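Local coordinates for toxin secretion ATP-binding protein (Vibrio parahaemolyticus RIMD 2210633, PDB 3B79), which probably serves as the ATP-driven exporter of a toxin secretion system, the piece modelled here being its N-terminal peptidase C39-like domain, at residues 85-90 / 108-113. Numbering follows the deposited sequence.
Sequences NSINME and IPLEDL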
ATOM      1  N   ASN A  85      -3.556   6.774   3.514  1.00 10.37           N
ATOM      2  CA  ASN A  85      -3.049   7.422   4.725  1.00 11.35           C
ATOM      3  C   ASN A  85      -4.178   7.928   5.623  1.00 11.98           C
ATOM      4  O   ASN A  85      -4.077   7.837   6.855  1.00 13.40           O
ATOM      5  CB  ASN A  85      -2.166   8.613   4.323  1.00 11.68           C
ATOM      6  CG  ASN A  85      -0.966   8.190   3.444  1.00 11.60           C
ATOM      7  OD1 ASN A  85       0.121   7.870   3.954  1.00 17.01           O
ATOM      8  ND2 ASN A  85      -1.125   8.236   2.179  1.00 11.63           N
ATOM      9  N   SER A  86      -5.264   8.432   5.029  1.00 12.43           N
ATOM     10  CA  SER A  86      -6.433   8.921   5.783  1.00 12.72           C
ATOM     11  C   SER A  86      -7.595   9.156   4.834  1.00 11.87           C
ATOM     12  O   SER A  86      -7.389   9.263   3.630  1.00 11.91           O
ATOM     13  CB  SER A  86      -6.120  10.209   6.561  1.00 14.60           C
ATOM     14  OG  SER A  86      -5.879  11.301   5.700  1.00 18.33           O
ATOM     15  N   ILE A  87      -8.808   9.241   5.383  1.00 13.73           N
ATOM     16  CA  ILE A  87     -10.004   9.656   4.630  1.00 14.31           C
ATOM     17  C   ILE A  87     -10.776  10.675   5.424  1.00 14.89           C
ATOM     18  O   ILE A  87     -10.984  10.479   6.629  1.00 17.30           O
ATOM     19  CB  ILE A  87     -10.990   8.510   4.204  1.00 15.00           C
ATOM     20  CG1 ILE A  87     -10.340   7.549   3.221  1.00 15.22           C
ATOM     21  CG2 ILE A  87     -12.313   9.076   3.621  1.00 16.81           C
ATOM     22  CD1 ILE A  87     -11.222   6.333   2.843  1.00 16.50           C
ATOM     23  N   ASN A  88     -11.156  11.764   4.772  1.00 16.21           N
ATOM     24  CA  ASN A  88     -12.020  12.755   5.377  1.00 16.63           C
ATOM     25  C   ASN A  88     -13.421  12.670   4.734  1.00 17.14           C
ATOM     26  O   ASN A  88     -13.597  13.052   3.584  1.00 16.25           O
ATOM     27  CB  ASN A  88     -11.369  14.142   5.221  1.00 17.77           C
ATOM     28  CG  ASN A  88     -12.135  15.226   5.991  1.00 20.51           C
ATOM     29  OD1 ASN A  88     -13.360  15.155   6.103  1.00 22.42           O
ATOM     30  ND2 ASN A  88     -11.425  16.221   6.508  1.00 23.60           N
HETATM   31  N   MSE A  89     -14.414  12.158   5.475  1.00 18.14           N
HETATM   32  CA  MSE A  89     -15.763  11.986   4.941  1.00 19.04           C
HETATM   33  C   MSE A  89     -16.551  13.281   4.852  1.00 20.22           C
HETATM   34  O   MSE A  89     -17.566  13.324   4.161  1.00 21.46           O
HETATM   35  CB  MSE A  89     -16.551  10.925   5.737  1.00 19.20           C
HETATM   36  CG  MSE A  89     -16.010   9.490   5.556  1.00 19.98           C
HETATM   37 SE   MSE A  89     -16.069   8.907   3.728  0.60 21.75          SE
HETATM   38  CE  MSE A  89     -17.903   9.454   3.262  1.00 24.30           C
ATOM     39  N   GLU A  90     -16.096  14.318   5.555  0.50 20.49           N
ATOM     40  CA  GLU A  90     -16.757  15.626   5.489  0.50 21.26           C
ATOM     41  C   GLU A  90     -16.384  16.283   4.184  0.50 20.37           C
ATOM     42  O   GLU A  90     -17.271  16.709   3.424  0.50 20.62           O
ATOM     43  CB  GLU A  90     -16.357  16.535   6.658  0.50 22.30           C
ATOM     44  CG  GLU A  90     -17.064  17.909   6.657  0.50 25.01           C
ATOM     45  CD  GLU A  90     -18.552  17.860   7.010  0.50 30.41           C
ATOM     46  OE1 GLU A  90     -19.040  16.803   7.479  0.50 30.64           O
ATOM     47  OE2 GLU A  90     -19.232  18.904   6.833  0.50 32.48           O
ATOM     48  N   ILE A 108      -6.681  13.434  -2.739  1.00 12.62           N
ATOM     49  CA  ILE A 108      -7.475  13.201  -3.933  1.00 13.25           C
ATOM     50  C   ILE A 108      -8.945  13.098  -3.610  1.00 11.91           C
ATOM     51  O   ILE A 108      -9.328  12.772  -2.476  1.00 12.85           O
ATOM     52  CB  ILE A 108      -7.031  11.921  -4.666  1.00 14.56           C
ATOM     53  CG1 ILE A 108      -7.296  10.702  -3.821  1.00 14.19           C
ATOM     54  CG2 ILE A 108      -5.543  12.029  -5.102  1.00 16.07           C
ATOM     55  CD1 ILE A 108      -7.152   9.396  -4.608  1.00 16.28           C
ATOM     56  N   PRO A 109      -9.817  13.335  -4.586  1.00 12.23           N
ATOM     57  CA  PRO A 109     -11.253  13.191  -4.312  1.00 11.75           C
ATOM     58  C   PRO A 109     -11.593  11.745  -3.933  1.00 11.75           C
ATOM     59  O   PRO A 109     -11.140  10.781  -4.583  1.00 12.16           O
ATOM     60  CB  PRO A 109     -11.904  13.579  -5.651  1.00 12.97           C
ATOM     61  CG  PRO A 109     -10.899  14.537  -6.249  1.00 12.68           C
ATOM     62  CD  PRO A 109      -9.556  13.891  -5.931  1.00 12.86           C
ATOM     63  N   LEU A 110     -12.420  11.567  -2.907  1.00 12.52           N
ATOM     64  CA  LEU A 110     -12.828  10.255  -2.481  1.00 12.75           C
ATOM     65  C   LEU A 110     -13.455   9.452  -3.604  1.00 12.90           C
ATOM     66  O   LEU A 110     -13.181   8.229  -3.713  1.00 13.11           O
ATOM     67  CB  LEU A 110     -13.802  10.421  -1.322  1.00 14.30           C
ATOM     68  CG  LEU A 110     -14.461   9.137  -0.805  1.00 16.85           C
ATOM     69  CD1 LEU A 110     -13.376   8.230  -0.271  1.00 18.14           C
ATOM     70  CD2 LEU A 110     -15.455   9.560   0.271  1.00 21.12           C
ATOM     71  N   GLU A 111     -14.261  10.124  -4.442  0.50 13.34           N
ATOM     72  CA  GLU A 111     -14.927   9.487  -5.584  0.50 13.99           C
ATOM     73  C   GLU A 111     -13.915   8.759  -6.484  0.50 13.21           C
ATOM     74  O   GLU A 111     -14.144   7.625  -6.942  0.50 12.83           O
ATOM     75  CB  GLU A 111     -15.767  10.533  -6.408  0.50 13.50           C
ATOM     76  CG  GLU A 111     -15.091  11.472  -7.421  0.50 18.69           C
ATOM     77  CD  GLU A 111     -15.866  12.810  -7.720  0.40 18.22           C
ATOM     78  OE1 GLU A 111     -16.284  13.075  -8.898  0.70 16.77           O
ATOM     79  OE2 GLU A 111     -16.033  13.596  -6.752  0.60 20.86           O
ATOM     80  N   ASP A 112     -12.775   9.404  -6.682  1.00 12.55           N
ATOM     81  CA  ASP A 112     -11.742   8.868  -7.568  1.00 12.68           C
ATOM     82  C   ASP A 112     -11.138   7.586  -7.013  1.00 13.41           C
ATOM     83  O   ASP A 112     -10.862   6.633  -7.761  1.00 13.94           O
ATOM     84  CB  ASP A 112     -10.636   9.919  -7.767  1.00 12.96           C
ATOM     85  CG  ASP A 112     -11.083  11.071  -8.625  1.00 14.91           C
ATOM     86  OD1 ASP A 112     -12.081  10.951  -9.333  1.00 18.70           O
ATOM     87  OD2 ASP A 112     -10.341  12.070  -8.653  1.00 13.85           O
ATOM     88  N   LEU A 113     -10.926   7.564  -5.697  1.00 11.99           N
ATOM     89  CA  LEU A 113     -10.387   6.372  -5.076  1.00 12.37           C
ATOM     90  C   LEU A 113     -11.429   5.252  -5.083  1.00 12.46           C
ATOM     91  O   LEU A 113     -11.109   4.073  -5.388  1.00 13.38           O
ATOM     92  CB  LEU A 113      -9.924   6.688  -3.645  1.00 12.60           C
ATOM     93  CG  LEU A 113      -9.204   5.547  -2.946  1.00 11.48           C
ATOM     94  CD1 LEU A 113      -8.013   5.018  -3.738  1.00 13.03           C
ATOM     95  CD2 LEU A 113      -8.776   6.006  -1.558  1.00 11.44           C
TER
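Leu110, in the first turn of helix 110-116, sends its two methyls to two different residues: CD1 to Ile87, near the end of strand 80-88, and CD2 to Met89 (a selenomethionine), just past it. The contact is wholly apolar. Leu110 CD1 lies 4.1 Å from Ile87 CG2, the two side chains running roughly at right angles. Leu110 CG stands anti to its own N (chi1 174°), which carries the isobutyl fork across to the strand. Met89 arrives by a detour. Its CB leaves the backbone heading away from the helix, but bends at chi2 and chi3 fold the chain back, leaving SE 3.6 Å and CE 3.9 Å from Leu110 CD2.

The turn that leaves the strand has a polar bond of its own. Asn88 OD1 accepts from Glu90 N at 2.9 Å, in the carbonyl plane though with a bent N-H angle of 131°, which makes an Asx turn; the same oxygen also takes Thr91 N. In the sheet, strand 93-97 lies between strands 80-88 and 106-109, the latter leading directly into the helix. Its Ala94 touches Ile87 and Leu113, while Leu62 and Glu63 of a loop also reach Leu110.

With only carbon and selenium meeting here, the start of the helix and the end of strand 80-88 with its following turn meet through dispersion and the burial of Leu110, without directional bonds across the contact, near edge strand 106-109 of the C39-like domain.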